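Local coordinates for putative NADH-depentdent flavin oxidoreductase (Cupriavidus metallidurans, PDB 5OCS), which probably reduces activated alkenes at the expense of a nicotinamide cofactor, as an FMN-dependent ene-reductase of the Old Yellow Enzyme family, at residues A339-R353 against L359-R371. Sequence-based numbering, arbitrary orientation.
Sequences AKLGASVNAPKQYWR and LEKLFKDAHFGQR. With FMN (flavin mononucleotide), chain H.
Arg353 runs past the ring of Phe368 and ends flat on the flavin bound by the second subunit. Taken outward, its CB is 4.0 Å from FMN C8M, CG and CD run past the CD1-CE1 side of the Phe368 ring, and NE sits 3.7 Å from Phe368 CE1. A bend at chi3 (67°) then lays the guanidinium over the dimethylbenzene end of the isoalloxazine, with FMN C7 3.4 Å above its centre; Phe368 and Gln370 cover the opposite face. At its edge NH2 gives a 2.8 Å bond to a water that in turn reaches Gln370 OE1 weakly. FMN itself is held by Cys25, Gln100 and Arg231 of that second subunit, so this eight-stranded TIM-barrel chain, its centre about 29 Å from that of the contact, lends its C-terminal extension to the neighbour's flavin site. Further back, Ala366 CA stands 3.5 Å from the centroid of the Trp352 six-membered ring, a CH-pi contact 6° off the normal, while Lys349 CA covers the other face. Phe363 takes Ala347 CB over one face, and Trp335 meets it edge-to-face. A single beta bridge joins Val345 and Phe363: Val345 N bonds Leu362 O, and Lys364 N returns to Val345 O. One water ties Ala347 N and Trp352 NE1 to Lys364 O, and Lys364 curls at chi4 (-58°) so that NZ donates a 2.9 Å hydrogen bond to Ser344 OG.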
loop_
_atom_site.group_PDB
_atom_site.type_symbol
_atom_site.label_atom_id
_atom_site.label_comp_id
_atom_site.label_asym_id
_atom_site.label_seq_id
_atom_site.Cartn_x
_atom_site.Cartn_y
_atom_site.Cartn_z
ATOM N N ALA D 339 16.899 -0.818 7.045
ATOM C CA ALA D 339 17.527 0.392 7.595
ATOM C C ALA D 339 18.178 0.083 8.952
ATOM O O ALA D 339 19.268 0.577 9.228
ATOM C CB ALA D 339 16.527 1.515 7.747
ATOM N N LYS D 340 17.504 -0.695 9.791
ATOM C CA LYS D 340 18.065 -1.006 11.126
ATOM C C LYS D 340 19.269 -1.924 11.025
ATOM O O LYS D 340 20.180 -1.825 11.827
ATOM C CB LYS D 340 17.021 -1.661 12.047
ATOM C CG LYS D 340 16.033 -0.730 12.778
ATOM C CD LYS D 340 14.709 -1.472 13.025
ATOM C CE LYS D 340 13.982 -1.193 14.346
ATOM N NZ LYS D 340 12.927 -2.256 14.594
ATOM N N LEU D 341 19.272 -2.825 10.068
ATOM C CA LEU D 341 20.257 -3.899 9.943
ATOM C C LEU D 341 21.362 -3.627 8.903
ATOM O O LEU D 341 22.185 -4.501 8.636
ATOM C CB LEU D 341 19.522 -5.203 9.624
ATOM C CG LEU D 341 18.586 -5.695 10.745
ATOM C CD1 LEU D 341 17.839 -6.940 10.303
ATOM C CD2 LEU D 341 19.349 -6.008 12.044
ATOM N N GLY D 342 21.384 -2.430 8.315
ATOM C CA GLY D 342 22.390 -2.074 7.328
ATOM C C GLY D 342 22.296 -2.799 5.995
ATOM O O GLY D 342 23.298 -2.975 5.306
ATOM N N ALA D 343 21.084 -3.155 5.575
ATOM C CA ALA D 343 20.885 -3.875 4.339
ATOM C C ALA D 343 20.128 -2.984 3.338
ATOM O O ALA D 343 19.774 -1.863 3.629
ATOM C CB ALA D 343 20.087 -5.143 4.621
ATOM N N SER D 344 19.861 -3.530 2.174
ATOM C CA SER D 344 19.109 -2.802 1.177
ATOM C C SER D 344 17.986 -3.665 0.677
ATOM O O SER D 344 17.957 -4.869 0.899
ATOM C CB SER D 344 20.047 -2.272 0.087
ATOM O OG SER D 344 20.673 -3.280 -0.661
ATOM N N VAL D 345 17.026 -3.023 0.024
ATOM C CA VAL D 345 15.807 -3.685 -0.390
ATOM C C VAL D 345 15.453 -3.189 -1.778
ATOM O O VAL D 345 15.861 -2.100 -2.166
ATOM C CB VAL D 345 14.582 -3.363 0.497
ATOM C CG1 VAL D 345 14.510 -4.267 1.723
ATOM C CG2 VAL D 345 14.534 -1.871 0.862
ATOM N N ASN D 346 14.680 -3.996 -2.490
ATOM C CA ASN D 346 14.034 -3.576 -3.727
ATOM C C ASN D 346 12.806 -2.776 -3.410
ATOM O O ASN D 346 11.916 -3.275 -2.742
ATOM C CB ASN D 346 13.542 -4.785 -4.489
ATOM C CG ASN D 346 14.637 -5.517 -5.132
ATOM O OD1 ASN D 346 15.161 -5.074 -6.131
ATOM N ND2 ASN D 346 15.006 -6.662 -4.564
ATOM N N ALA D 347 12.774 -1.536 -3.861
ATOM C CA ALA D 347 11.615 -0.692 -3.679
ATOM C C ALA D 347 11.254 -0.179 -5.088
ATOM O O ALA D 347 12.122 -0.017 -5.941
ATOM C CB ALA D 347 11.892 0.473 -2.724
ATOM N N PRO D 348 9.954 0.041 -5.310
ATOM C CA PRO D 348 9.570 0.570 -6.606
ATOM C C PRO D 348 10.171 1.955 -6.808
ATOM O O PRO D 348 10.191 2.765 -5.860
ATOM C CB PRO D 348 8.046 0.652 -6.506
ATOM C CG PRO D 348 7.732 0.682 -5.081
ATOM C CD PRO D 348 8.814 -0.076 -4.401
ATOM N N LYS D 349 10.595 2.232 -8.041
ATOM C CA LYS D 349 11.203 3.528 -8.389
ATOM C C LYS D 349 10.335 4.706 -8.012
ATOM O O LYS D 349 10.841 5.790 -7.742
ATOM C CB LYS D 349 11.512 3.583 -9.896
ATOM C CG LYS D 349 10.277 3.423 -10.809
ATOM C CD LYS D 349 10.608 2.987 -12.246
ATOM C CE LYS D 349 9.344 2.602 -12.990
ATOM N NZ LYS D 349 9.662 2.050 -14.329
ATOM N N GLN D 350 9.006 4.532 -8.064
ATOM C CA GLN D 350 8.081 5.630 -7.718
ATOM C C GLN D 350 8.265 6.148 -6.280
ATOM O O GLN D 350 7.853 7.280 -5.947
ATOM C CB GLN D 350 6.621 5.231 -7.874
ATOM C CG GLN D 350 6.134 4.912 -9.275
ATOM C CD GLN D 350 6.424 3.478 -9.770
ATOM O OE1 GLN D 350 7.220 2.715 -9.185
ATOM N NE2 GLN D 350 5.849 3.141 -10.919
ATOM N N TYR D 351 8.862 5.306 -5.411
ATOM C CA TYR D 351 9.035 5.617 -4.009
ATOM C C TYR D 351 10.486 5.807 -3.594
ATOM O O TYR D 351 10.771 6.004 -2.409
ATOM C CB TYR D 351 8.430 4.495 -3.172
ATOM C CG TYR D 351 6.946 4.309 -3.239
ATOM C CD1 TYR D 351 6.098 5.268 -3.775
ATOM C CD2 TYR D 351 6.386 3.129 -2.758
ATOM C CE1 TYR D 351 4.731 5.091 -3.788
ATOM C CE2 TYR D 351 5.018 2.908 -2.779
ATOM C CZ TYR D 351 4.187 3.905 -3.280
ATOM O OH TYR D 351 2.825 3.684 -3.283
ATOM N N TRP D 352 11.393 5.858 -4.551
ATOM C CA TRP D 352 12.827 5.994 -4.217
ATOM C C TRP D 352 13.193 7.299 -3.440
ATOM O O TRP D 352 14.115 7.324 -2.598
ATOM C CB TRP D 352 13.649 5.871 -5.470
ATOM C CG TRP D 352 13.862 4.503 -5.974
ATOM C CD1 TRP D 352 13.605 3.308 -5.339
ATOM C CD2 TRP D 352 14.434 4.164 -7.223
ATOM N NE1 TRP D 352 14.005 2.260 -6.138
ATOM C CE2 TRP D 352 14.512 2.764 -7.295
ATOM C CE3 TRP D 352 14.904 4.913 -8.308
ATOM C CZ2 TRP D 352 15.031 2.102 -8.419
ATOM C CZ3 TRP D 352 15.415 4.254 -9.405
ATOM C CH2 TRP D 352 15.482 2.877 -9.455
ATOM N N ARG D 353 12.419 8.339 -3.644
ATOM C CA ARG D 353 12.646 9.616 -2.937
ATOM C C ARG D 353 12.176 9.606 -1.498
ATOM O O ARG D 353 12.453 10.554 -0.782
ATOM C CB ARG D 353 11.986 10.781 -3.698
ATOM C CG ARG D 353 12.621 10.996 -5.043
ATOM C CD ARG D 353 11.676 11.619 -6.053
ATOM N NE ARG D 353 11.285 12.996 -5.737
ATOM C CZ ARG D 353 10.434 13.713 -6.469
ATOM N NH1 ARG D 353 9.883 13.188 -7.571
ATOM N NH2 ARG D 353 10.116 14.962 -6.093
ATOM N N LEU D 359 19.437 8.225 6.015
ATOM C CA LEU D 359 19.895 7.014 5.351
ATOM C C LEU D 359 20.421 7.315 3.981
ATOM O O LEU D 359 20.063 8.322 3.377
ATOM C CB LEU D 359 18.735 6.007 5.213
ATOM C CG LEU D 359 18.265 5.406 6.530
ATOM C CD1 LEU D 359 16.786 5.044 6.508
ATOM C CD2 LEU D 359 19.129 4.202 6.900
ATOM N N GLU D 360 21.241 6.399 3.489
ATOM C CA GLU D 360 21.731 6.399 2.109
ATOM C C GLU D 360 21.787 4.953 1.665
ATOM O O GLU D 360 22.026 4.070 2.500
ATOM C CB GLU D 360 23.147 7.006 2.033
ATOM C CG GLU D 360 23.240 8.474 2.441
ATOM C CD GLU D 360 22.333 9.383 1.615
ATOM O OE1 GLU D 360 22.121 9.091 0.411
ATOM O OE2 GLU D 360 21.817 10.380 2.180
ATOM N N LYS D 361 21.545 4.711 0.376
ATOM C CA LYS D 361 21.686 3.370 -0.229
ATOM C C LYS D 361 20.702 2.314 0.276
ATOM O O LYS D 361 20.956 1.132 0.101
ATOM C CB LYS D 361 23.102 2.784 -0.026
ATOM C CG LYS D 361 24.256 3.676 -0.433
ATOM C CD LYS D 361 24.415 3.713 -1.941
ATOM C CE LYS D 361 25.657 4.495 -2.342
ATOM N NZ LYS D 361 25.375 5.329 -3.542
ATOM N N LEU D 362 19.606 2.733 0.905
ATOM C CA LEU D 362 18.578 1.778 1.370
ATOM C C LEU D 362 17.971 1.022 0.197
ATOM O O LEU D 362 17.699 -0.202 0.276
ATOM C CB LEU D 362 17.493 2.501 2.180
ATOM C CG LEU D 362 16.373 1.618 2.747
ATOM C CD1 LEU D 362 16.989 0.621 3.722
ATOM C CD2 LEU D 362 15.315 2.426 3.461
ATOM N N PHE D 363 17.694 1.752 -0.875
ATOM C CA PHE D 363 17.026 1.170 -2.004
ATOM C C PHE D 363 18.025 0.741 -3.070
ATOM O O PHE D 363 18.834 1.550 -3.530
ATOM C CB PHE D 363 16.020 2.154 -2.564
ATOM C CG PHE D 363 14.959 2.597 -1.577
ATOM C CD1 PHE D 363 14.336 1.699 -0.721
ATOM C CD2 PHE D 363 14.537 3.902 -1.578
ATOM C CE1 PHE D 363 13.332 2.100 0.138
ATOM C CE2 PHE D 363 13.561 4.323 -0.713
ATOM C CZ PHE D 363 12.947 3.422 0.139
ATOM N N LYS D 364 17.936 -0.514 -3.494
ATOM C CA LYS D 364 18.876 -1.065 -4.473
ATOM C C LYS D 364 18.791 -0.336 -5.809
ATOM O O LYS D 364 17.696 -0.167 -6.365
ATOM C CB LYS D 364 18.611 -2.534 -4.722
ATOM C CG LYS D 364 18.789 -3.450 -3.529
ATOM C CD LYS D 364 18.513 -4.911 -3.897
ATOM C CE LYS D 364 18.564 -5.827 -2.677
ATOM N NZ LYS D 364 19.879 -5.766 -1.990
ATOM N N ASP D 365 19.936 0.131 -6.285
ATOM C CA ASP D 365 20.074 0.737 -7.615
ATOM C C ASP D 365 19.248 2.012 -7.853
ATOM O O ASP D 365 18.966 2.339 -8.991
ATOM C CB ASP D 365 19.770 -0.285 -8.707
ATOM C CG ASP D 365 20.581 -1.568 -8.547
ATOM O OD1 ASP D 365 21.823 -1.504 -8.426
ATOM O OD2 ASP D 365 19.965 -2.636 -8.517
ATOM N N ALA D 366 18.889 2.728 -6.793
ATOM C CA ALA D 366 18.101 3.985 -6.923
ATOM C C ALA D 366 18.914 5.098 -7.606
ATOM O O ALA D 366 20.118 5.208 -7.402
ATOM C CB ALA D 366 17.600 4.458 -5.577
ATOM N N HIS D 367 18.245 5.898 -8.444
ATOM C CA HIS D 367 18.859 7.052 -9.150
ATOM C C HIS D 367 17.841 8.175 -9.135
ATOM O O HIS D 367 16.633 7.930 -9.159
ATOM C CB HIS D 367 19.146 6.759 -10.631
ATOM C CG HIS D 367 19.817 5.461 -10.883
ATOM N ND1 HIS D 367 21.101 5.192 -10.450
ATOM C CD2 HIS D 367 19.397 4.352 -11.541
ATOM C CE1 HIS D 367 21.436 3.965 -10.814
ATOM N NE2 HIS D 367 20.420 3.435 -11.479
ATOM N N PHE D 368 18.332 9.403 -9.180
ATOM C CA PHE D 368 17.468 10.578 -9.165
ATOM C C PHE D 368 18.150 11.741 -9.884
ATOM O O PHE D 368 19.354 11.981 -9.714
ATOM C CB PHE D 368 17.194 10.995 -7.728
ATOM C CG PHE D 368 16.455 12.310 -7.604
ATOM C CD1 PHE D 368 15.076 12.369 -7.758
ATOM C CD2 PHE D 368 17.173 13.512 -7.362
ATOM C CE1 PHE D 368 14.393 13.577 -7.626
ATOM C CE2 PHE D 368 16.493 14.739 -7.262
ATOM C CZ PHE D 368 15.096 14.760 -7.406
ATOM N N GLY D 369 17.376 12.472 -10.670
ATOM C CA GLY D 369 17.786 13.803 -11.108
ATOM C C GLY D 369 16.518 14.572 -11.380
ATOM O O GLY D 369 15.480 13.977 -11.611
ATOM N N GLN D 370 16.610 15.895 -11.343
ATOM C CA GLN D 370 15.452 16.751 -11.667
ATOM C C GLN D 370 15.980 18.032 -12.238
ATOM O O GLN D 370 17.054 18.454 -11.857
ATOM C CB GLN D 370 14.609 17.055 -10.418
ATOM C CG GLN D 370 13.247 16.351 -10.431
ATOM C CD GLN D 370 12.264 16.767 -9.318
ATOM O OE1 GLN D 370 11.101 16.355 -9.344
ATOM N NE2 GLN D 370 12.717 17.575 -8.348
ATOM N N ARG D 371 15.213 18.664 -13.111
ATOM C CA ARG D 371 15.531 20.001 -13.605
ATOM C C ARG D 371 15.288 21.071 -12.532
ATOM O O ARG D 371 16.069 22.051 -12.517
ATOM C CB ARG D 371 14.709 20.331 -14.864
ATOM C CG ARG D 371 15.081 19.494 -16.078
ATOM C CD ARG D 371 13.960 19.524 -17.098
ATOM N NE ARG D 371 13.888 20.846 -17.714
ATOM C CZ ARG D 371 12.922 21.275 -18.502
ATOM N NH1 ARG D 371 11.844 20.526 -18.758
ATOM N NH2 ARG D 371 13.024 22.496 -19.020
ATOM O OXT ARG D 371 14.375 20.958 -11.666
HETATM N N1 FMN H . 4.467 18.714 -5.049
HETATM C C2 FMN H . 3.405 19.110 -5.845
HETATM O O2 FMN H . 2.949 20.272 -5.622
HETATM N N3 FMN H . 2.840 18.333 -6.787
HETATM C C4 FMN H . 3.259 17.111 -7.024
HETATM O O4 FMN H . 2.704 16.381 -7.825
HETATM C C4A FMN H . 4.425 16.621 -6.293
HETATM N N5 FMN H . 4.931 15.395 -6.574
HETATM C C5A FMN H . 5.905 14.855 -5.737
HETATM C C6 FMN H . 6.345 13.540 -5.935
HETATM C C7 FMN H . 7.319 12.991 -5.123
HETATM C C7M FMN H . 7.799 11.583 -5.366
HETATM C C8 FMN H . 7.875 13.834 -4.056
HETATM C C8M FMN H . 8.967 13.327 -3.144
HETATM C C9 FMN H . 7.442 15.127 -3.838
HETATM C C9A FMN H . 6.450 15.681 -4.624
HETATM N N10 FMN H . 6.003 17.006 -4.422
HETATM C C10 FMN H . 4.945 17.475 -5.243
HETATM C "C1'" FMN H . 6.465 17.821 -3.342
HETATM C "C2'" FMN H . 5.703 17.277 -2.106
HETATM O "O2'" FMN H . 4.275 17.514 -2.206
HETATM C "C3'" FMN H . 6.206 17.948 -0.807
HETATM O "O3'" FMN H . 5.877 19.351 -0.867
HETATM C "C4'" FMN H . 7.716 17.777 -0.610
HETATM O "O4'" FMN H . 8.118 16.426 -0.856
HETATM C "C5'" FMN H . 8.115 18.187 0.799
HETATM O "O5'" FMN H . 7.398 17.469 1.798
HETATM P P FMN H . 7.976 16.148 2.493
HETATM O O1P FMN H . 8.279 15.114 1.407
HETATM O O2P FMN H . 9.217 16.670 3.166
HETATM O O3P FMN H . 6.853 15.824 3.436
HETATM O O HOH W 1 15.045 -0.671 -5.527
HETATM O O HOH W 2 8.373 16.627 -7.419
#